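Local atomic coordinates of hemolysin-related protein (Vibrio cholerae serotype O1, PDB entry 5V6F), a protein that binds mannose-containing glycans, probably on host surfaces, through the second beta-prism lectin domain of RbmC, a biofilm protein. Residues L24-I36 / Y75-F87. Sequence-based numbering, arbitrary orientation.
Sequences LMYLRSGFAIDAI and YNWGGYHIVAIKF. With MAN (alpha-D-mannopyranose), chain B; BMA (beta-D-mannopyranose), chain C; MAN (alpha-D-mannopyranose), chain D.
Tyr75 turns CG away from its backbone N (chi1 -171°), swinging its ring toward Ala32, while Phe31, with CG anti to the carbonyl carbon (chi1 -68°), brings its ring edge to Trp77 CZ3, 4.0 Å from Phe31 CD2. Ala32 CB sits over one face of the Tyr75 ring, 3.9 Å from CE1. These side chains, from the 24-36 hairpin and the turn 75-78, build a wall for the mannotriose. Trp77 offers a flat face to the central sugar, whose C1 lies over the rim of the indole in a CH-pi type stack; Asn76 CB backs the other face. Tyr75 OH hydrogen-bonds O4 of the same beta-mannose (2.8 Å), which lies in the plane of the tyrosine ring; either could be the donor.

The hairpin grips the mannose of chain B with four hydrogen bonds. Phe31 N points almost straight at the ring oxygen O5 (167°), Ala32 N donates to O6, and the Asp34 carboxylate accepts from both hydroxyls, OD1 from O6 and OD2 from O4 at 2.5 Å. Asn52 ND2 and the backbone of Thr51, Gly53 and Gly54 add further hydrogen bonds to mannose.

Ile33 N bonds to Ile82 O at 3.2 Å, pinning the start of strand 33-36 to strand 80-87 of another sheet of the prism. Deeper in the core, Ile85 CD1 lies against Leu27 and Ile33, and Met25 SD approaches the Phe87 ring obliquely in a Met-aromatic contact. Directional bonds to O4, O5 and O6 of the chain B mannose thus join an aromatic platform under the beta-mannose, letting the domain engage two linked sugars at once.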
loop_
_atom_site.group_PDB
_atom_site.type_symbol
_atom_site.label_atom_id
_atom_site.label_comp_id
_atom_site.label_asym_id
_atom_site.label_seq_id
_atom_site.Cartn_x
_atom_site.Cartn_y
_atom_site.Cartn_z
ATOM N N LEU A 24 0.623 13.002 -0.550
ATOM C CA LEU A 24 1.219 11.994 -1.423
ATOM C C LEU A 24 1.445 10.682 -0.684
ATOM O O LEU A 24 1.838 10.670 0.488
ATOM C CB LEU A 24 2.551 12.479 -1.997
ATOM C CG LEU A 24 2.487 13.716 -2.894
ATOM C CD1 LEU A 24 3.891 14.164 -3.282
ATOM C CD2 LEU A 24 1.650 13.455 -4.132
ATOM N N MET A 25 1.209 9.580 -1.396
ATOM C CA MET A 25 1.548 8.234 -0.951
ATOM C C MET A 25 2.562 7.659 -1.930
ATOM O O MET A 25 2.298 7.606 -3.138
ATOM C CB MET A 25 0.297 7.356 -0.884
ATOM C CG MET A 25 0.530 5.937 -0.428
ATOM S SD MET A 25 -1.010 5.014 -0.552
ATOM C CE MET A 25 -0.509 3.427 0.107
ATOM N N TYR A 26 3.720 7.249 -1.416
ATOM C CA TYR A 26 4.791 6.683 -2.224
ATOM C C TYR A 26 4.877 5.182 -1.990
ATOM O O TYR A 26 4.706 4.708 -0.862
ATOM C CB TYR A 26 6.140 7.333 -1.892
ATOM C CG TYR A 26 6.346 8.703 -2.495
ATOM C CD1 TYR A 26 5.958 9.851 -1.815
ATOM C CD2 TYR A 26 6.945 8.851 -3.742
ATOM C CE1 TYR A 26 6.152 11.109 -2.366
ATOM C CE2 TYR A 26 7.138 10.105 -4.299
ATOM C CZ TYR A 26 6.740 11.228 -3.608
ATOM O OH TYR A 26 6.937 12.480 -4.155
ATOM N N LEU A 27 5.152 4.437 -3.060
ATOM C CA LEU A 27 5.261 2.990 -2.987
ATOM C C LEU A 27 6.440 2.511 -3.816
ATOM O O LEU A 27 6.708 3.045 -4.897
ATOM C CB LEU A 27 3.992 2.299 -3.495
ATOM C CG LEU A 27 2.683 2.616 -2.774
ATOM C CD1 LEU A 27 1.965 3.793 -3.429
ATOM C CD2 LEU A 27 1.800 1.378 -2.742
ATOM N N ARG A 28 7.145 1.510 -3.292
ATOM C CA ARG A 28 8.009 0.652 -4.090
ATOM C C ARG A 28 7.277 -0.659 -4.330
ATOM O O ARG A 28 6.688 -1.222 -3.401
ATOM C CB ARG A 28 9.349 0.396 -3.395
ATOM C CG ARG A 28 10.362 1.514 -3.587
ATOM C CD ARG A 28 11.768 1.099 -3.147
ATOM N NE ARG A 28 11.992 1.280 -1.711
ATOM C CZ ARG A 28 11.975 0.309 -0.795
ATOM N NH1 ARG A 28 11.735 -0.955 -1.130
ATOM N NH2 ARG A 28 12.201 0.607 0.476
ATOM N N SER A 29 7.296 -1.136 -5.572
ATOM C CA SER A 29 6.557 -2.341 -5.906
ATOM C C SER A 29 7.258 -3.083 -7.034
ATOM O O SER A 29 8.012 -2.503 -7.823
ATOM C CB SER A 29 5.105 -2.022 -6.301
ATOM O OG SER A 29 5.040 -1.283 -7.515
ATOM N N GLY A 30 6.988 -4.386 -7.089
ATOM C CA GLY A 30 7.406 -5.258 -8.171
ATOM C C GLY A 30 6.308 -6.269 -8.436
ATOM O O GLY A 30 5.226 -5.892 -8.896
ATOM N N PHE A 31 6.565 -7.550 -8.150
ATOM C CA PHE A 31 5.508 -8.556 -8.130
ATOM C C PHE A 31 4.639 -8.456 -6.884
ATOM O O PHE A 31 3.612 -9.140 -6.803
ATOM C CB PHE A 31 6.091 -9.973 -8.201
ATOM C CG PHE A 31 6.751 -10.317 -9.517
ATOM C CD1 PHE A 31 6.867 -9.383 -10.534
ATOM C CD2 PHE A 31 7.258 -11.590 -9.725
ATOM C CE1 PHE A 31 7.477 -9.711 -11.732
ATOM C CE2 PHE A 31 7.866 -11.925 -10.922
ATOM C CZ PHE A 31 7.976 -10.981 -11.926
ATOM N N ALA A 32 5.036 -7.636 -5.915
ATOM C CA ALA A 32 4.275 -7.413 -4.692
ATOM C C ALA A 32 4.459 -5.953 -4.297
ATOM O O ALA A 32 5.036 -5.159 -5.047
ATOM C CB ALA A 32 4.722 -8.375 -3.585
ATOM N N ILE A 33 3.962 -5.591 -3.119
ATOM C CA ILE A 33 4.154 -4.253 -2.570
ATOM C C ILE A 33 5.330 -4.320 -1.601
ATOM O O ILE A 33 5.255 -4.976 -0.555
ATOM C CB ILE A 33 2.882 -3.730 -1.888
ATOM C CG1 ILE A 33 1.715 -3.652 -2.888
ATOM C CG2 ILE A 33 3.144 -2.367 -1.243
ATOM C CD1 ILE A 33 1.975 -2.810 -4.141
ATOM N N ASP A 34 6.426 -3.637 -1.945
ATOM C CA ASP A 34 7.653 -3.707 -1.159
ATOM C C ASP A 34 7.682 -2.704 -0.011
ATOM O O ASP A 34 8.183 -3.026 1.073
ATOM C CB ASP A 34 8.873 -3.471 -2.057
ATOM C CG ASP A 34 9.047 -4.555 -3.103
ATOM O OD1 ASP A 34 8.394 -4.473 -4.164
ATOM O OD2 ASP A 34 9.843 -5.490 -2.861
ATOM N N ALA A 35 7.158 -1.497 -0.221
ATOM C CA ALA A 35 7.238 -0.457 0.796
ATOM C C ALA A 35 6.220 0.638 0.506
ATOM O O ALA A 35 5.877 0.893 -0.652
ATOM C CB ALA A 35 8.644 0.144 0.866
ATOM N N ILE A 36 5.763 1.293 1.577
ATOM C CA ILE A 36 4.802 2.390 1.508
ATOM C C ILE A 36 5.278 3.530 2.393
ATOM O O ILE A 36 5.710 3.305 3.530
ATOM C CB ILE A 36 3.394 1.942 1.951
ATOM C CG1 ILE A 36 2.785 1.003 0.912
ATOM C CG2 ILE A 36 2.479 3.152 2.193
ATOM C CD1 ILE A 36 1.478 0.361 1.344
ATOM N N TYR A 75 2.286 -15.095 -1.013
ATOM C CA TYR A 75 3.280 -14.802 -2.033
ATOM C C TYR A 75 4.102 -16.043 -2.356
ATOM O O TYR A 75 4.470 -16.815 -1.467
ATOM C CB TYR A 75 4.174 -13.669 -1.532
ATOM C CG TYR A 75 5.134 -13.084 -2.536
ATOM C CD1 TYR A 75 4.696 -12.618 -3.770
ATOM C CD2 TYR A 75 6.483 -12.962 -2.233
ATOM C CE1 TYR A 75 5.579 -12.067 -4.682
ATOM C CE2 TYR A 75 7.372 -12.408 -3.137
ATOM C CZ TYR A 75 6.915 -11.961 -4.359
ATOM O OH TYR A 75 7.786 -11.409 -5.271
ATOM N N ASN A 76 4.408 -16.224 -3.644
ATOM C CA ASN A 76 5.047 -17.456 -4.095
ATOM C C ASN A 76 6.446 -17.649 -3.527
ATOM O O ASN A 76 6.926 -18.787 -3.481
ATOM C CB ASN A 76 5.126 -17.490 -5.618
ATOM C CG ASN A 76 3.801 -17.814 -6.265
ATOM O OD1 ASN A 76 2.856 -18.275 -5.619
ATOM N ND2 ASN A 76 3.725 -17.575 -7.552
ATOM N N TRP A 77 7.124 -16.581 -3.121
ATOM C CA TRP A 77 8.435 -16.706 -2.501
ATOM C C TRP A 77 8.352 -16.643 -0.981
ATOM O O TRP A 77 9.387 -16.577 -0.309
ATOM C CB TRP A 77 9.382 -15.641 -3.063
ATOM C CG TRP A 77 9.784 -15.988 -4.463
ATOM C CD1 TRP A 77 10.857 -16.744 -4.844
ATOM C CD2 TRP A 77 9.096 -15.636 -5.669
ATOM N NE1 TRP A 77 10.885 -16.871 -6.210
ATOM C CE2 TRP A 77 9.814 -16.204 -6.741
ATOM C CE3 TRP A 77 7.946 -14.889 -5.948
ATOM C CZ2 TRP A 77 9.419 -16.048 -8.070
ATOM C CZ3 TRP A 77 7.560 -14.736 -7.267
ATOM C CH2 TRP A 77 8.298 -15.308 -8.311
ATOM N N GLY A 78 7.136 -16.693 -0.430
ATOM C CA GLY A 78 6.934 -16.871 0.989
ATOM C C GLY A 78 6.069 -15.813 1.639
ATOM O O GLY A 78 6.185 -14.621 1.335
ATOM N N GLY A 79 5.199 -16.249 2.540
ATOM C CA GLY A 79 4.517 -15.357 3.450
ATOM C C GLY A 79 3.264 -14.733 2.862
ATOM O O GLY A 79 3.081 -14.642 1.648
ATOM N N TYR A 80 2.392 -14.291 3.767
ATOM C CA TYR A 80 1.190 -13.550 3.416
ATOM C C TYR A 80 1.499 -12.057 3.423
ATOM O O TYR A 80 1.921 -11.510 4.448
ATOM C CB TYR A 80 0.056 -13.872 4.392
ATOM C CG TYR A 80 -0.631 -15.185 4.097
ATOM C CD1 TYR A 80 -1.700 -15.249 3.214
ATOM C CD2 TYR A 80 -0.198 -16.364 4.689
ATOM C CE1 TYR A 80 -2.328 -16.449 2.936
ATOM C CE2 TYR A 80 -0.820 -17.569 4.417
ATOM C CZ TYR A 80 -1.882 -17.605 3.539
ATOM O OH TYR A 80 -2.506 -18.798 3.258
ATOM N N HIS A 81 1.282 -11.399 2.286
ATOM C CA HIS A 81 1.545 -9.971 2.165
ATOM C C HIS A 81 0.528 -9.353 1.219
ATOM O O HIS A 81 -0.262 -10.048 0.578
ATOM C CB HIS A 81 2.952 -9.678 1.625
ATOM C CG HIS A 81 4.005 -10.635 2.084
ATOM N ND1 HIS A 81 4.765 -10.421 3.214
ATOM C CD2 HIS A 81 4.448 -11.795 1.547
ATOM C CE1 HIS A 81 5.620 -11.417 3.361
ATOM N NE2 HIS A 81 5.450 -12.263 2.362
ATOM N N ILE A 82 0.569 -8.027 1.131
ATOM C CA ILE A 82 -0.127 -7.314 0.069
ATOM C C ILE A 82 0.697 -7.447 -1.200
ATOM O O ILE A 82 1.897 -7.141 -1.211
ATOM C CB ILE A 82 -0.344 -5.840 0.450
ATOM C CG1 ILE A 82 -1.325 -5.745 1.627
ATOM C CG2 ILE A 82 -0.835 -5.033 -0.766
ATOM C CD1 ILE A 82 -1.617 -4.324 2.109
ATOM N N VAL A 83 0.066 -7.916 -2.273
ATOM C CA VAL A 83 0.764 -8.114 -3.533
ATOM C C VAL A 83 0.353 -7.109 -4.603
ATOM O O VAL A 83 1.146 -6.852 -5.519
ATOM C CB VAL A 83 0.597 -9.558 -4.058
ATOM C CG1 VAL A 83 1.269 -10.539 -3.098
ATOM C CG2 VAL A 83 -0.873 -9.919 -4.264
ATOM N N ALA A 84 -0.834 -6.508 -4.505
ATOM C CA ALA A 84 -1.248 -5.527 -5.494
ATOM C C ALA A 84 -2.222 -4.541 -4.870
ATOM O O ALA A 84 -3.016 -4.895 -3.993
ATOM C CB ALA A 84 -1.893 -6.198 -6.712
ATOM N N ILE A 85 -2.147 -3.294 -5.333
ATOM C CA ILE A 85 -3.123 -2.267 -4.987
ATOM C C ILE A 85 -3.534 -1.557 -6.261
ATOM O O ILE A 85 -2.683 -1.035 -6.993
ATOM C CB ILE A 85 -2.583 -1.235 -3.979
ATOM C CG1 ILE A 85 -1.995 -1.917 -2.747
ATOM C CG2 ILE A 85 -3.711 -0.287 -3.558
ATOM C CD1 ILE A 85 -1.149 -0.994 -1.908
ATOM N N LYS A 86 -4.837 -1.520 -6.515
ATOM C CA LYS A 86 -5.401 -0.716 -7.587
ATOM C C LYS A 86 -5.978 0.557 -6.978
ATOM O O LYS A 86 -6.880 0.492 -6.137
ATOM C CB LYS A 86 -6.475 -1.490 -8.345
ATOM C CG LYS A 86 -7.137 -0.702 -9.457
ATOM C CD LYS A 86 -8.220 -1.519 -10.134
ATOM C CE LYS A 86 -9.095 -0.652 -11.010
ATOM N NZ LYS A 86 -10.250 -1.420 -11.558
ATOM N N PHE A 87 -5.444 1.702 -7.391
ATOM C CA PHE A 87 -5.910 3.006 -6.938
ATOM C C PHE A 87 -6.807 3.605 -8.015
ATOM O O PHE A 87 -6.363 3.807 -9.148
ATOM C CB PHE A 87 -4.733 3.944 -6.662
ATOM C CG PHE A 87 -3.754 3.432 -5.635
ATOM C CD1 PHE A 87 -2.690 2.631 -6.009
ATOM C CD2 PHE A 87 -3.869 3.798 -4.304
ATOM C CE1 PHE A 87 -1.774 2.182 -5.068
ATOM C CE2 PHE A 87 -2.958 3.348 -3.356
ATOM C CZ PHE A 87 -1.910 2.546 -3.741
HETATM C C1 MAN B . 10.246 -8.683 -7.992
HETATM C C2 MAN B . 11.292 -7.581 -8.011
HETATM C C3 MAN B . 11.800 -7.355 -6.598
HETATM C C4 MAN B . 10.627 -7.143 -5.606
HETATM C C5 MAN B . 9.575 -8.276 -5.744
HETATM C C6 MAN B . 8.303 -8.047 -4.916
HETATM O O2 MAN B . 10.730 -6.343 -8.432
HETATM O O3 MAN B . 12.707 -6.256 -6.545
HETATM O O4 MAN B . 11.119 -7.145 -4.279
HETATM O O5 MAN B . 9.187 -8.397 -7.122
HETATM O O6 MAN B . 7.736 -6.793 -5.292
HETATM C C1 BMA C . 12.216 -13.883 -8.016
HETATM C C2 BMA C . 13.095 -13.788 -6.774
HETATM C C3 BMA C . 12.256 -13.238 -5.595
HETATM C C4 BMA C . 11.428 -12.006 -5.980
HETATM C C5 BMA C . 10.685 -12.234 -7.308
HETATM C C6 BMA C . 10.017 -10.992 -7.830
HETATM O O1 BMA C . 13.024 -14.257 -9.106
HETATM O O2 BMA C . 14.181 -12.894 -6.989
HETATM O O3 BMA C . 13.061 -12.881 -4.491
HETATM O O4 BMA C . 10.498 -11.712 -4.922
HETATM O O5 BMA C . 11.635 -12.652 -8.310
HETATM O O6 BMA C . 10.912 -9.905 -7.654
HETATM C C1 MAN D . 12.991 -13.815 -3.406
HETATM C C2 MAN D . 13.704 -13.160 -2.227
HETATM C C3 MAN D . 15.209 -13.127 -2.510
HETATM C C4 MAN D . 15.718 -14.527 -2.890
HETATM C C5 MAN D . 14.918 -15.048 -4.090
HETATM C C6 MAN D . 15.297 -16.457 -4.488
HETATM O O2 MAN D . 13.527 -13.913 -1.022
HETATM O O3 MAN D . 15.947 -12.598 -1.413
HETATM O O4 MAN D . 17.087 -14.475 -3.238
HETATM O O5 MAN D . 13.523 -15.060 -3.742
HETATM O O6 MAN D . 15.236 -17.273 -3.329
#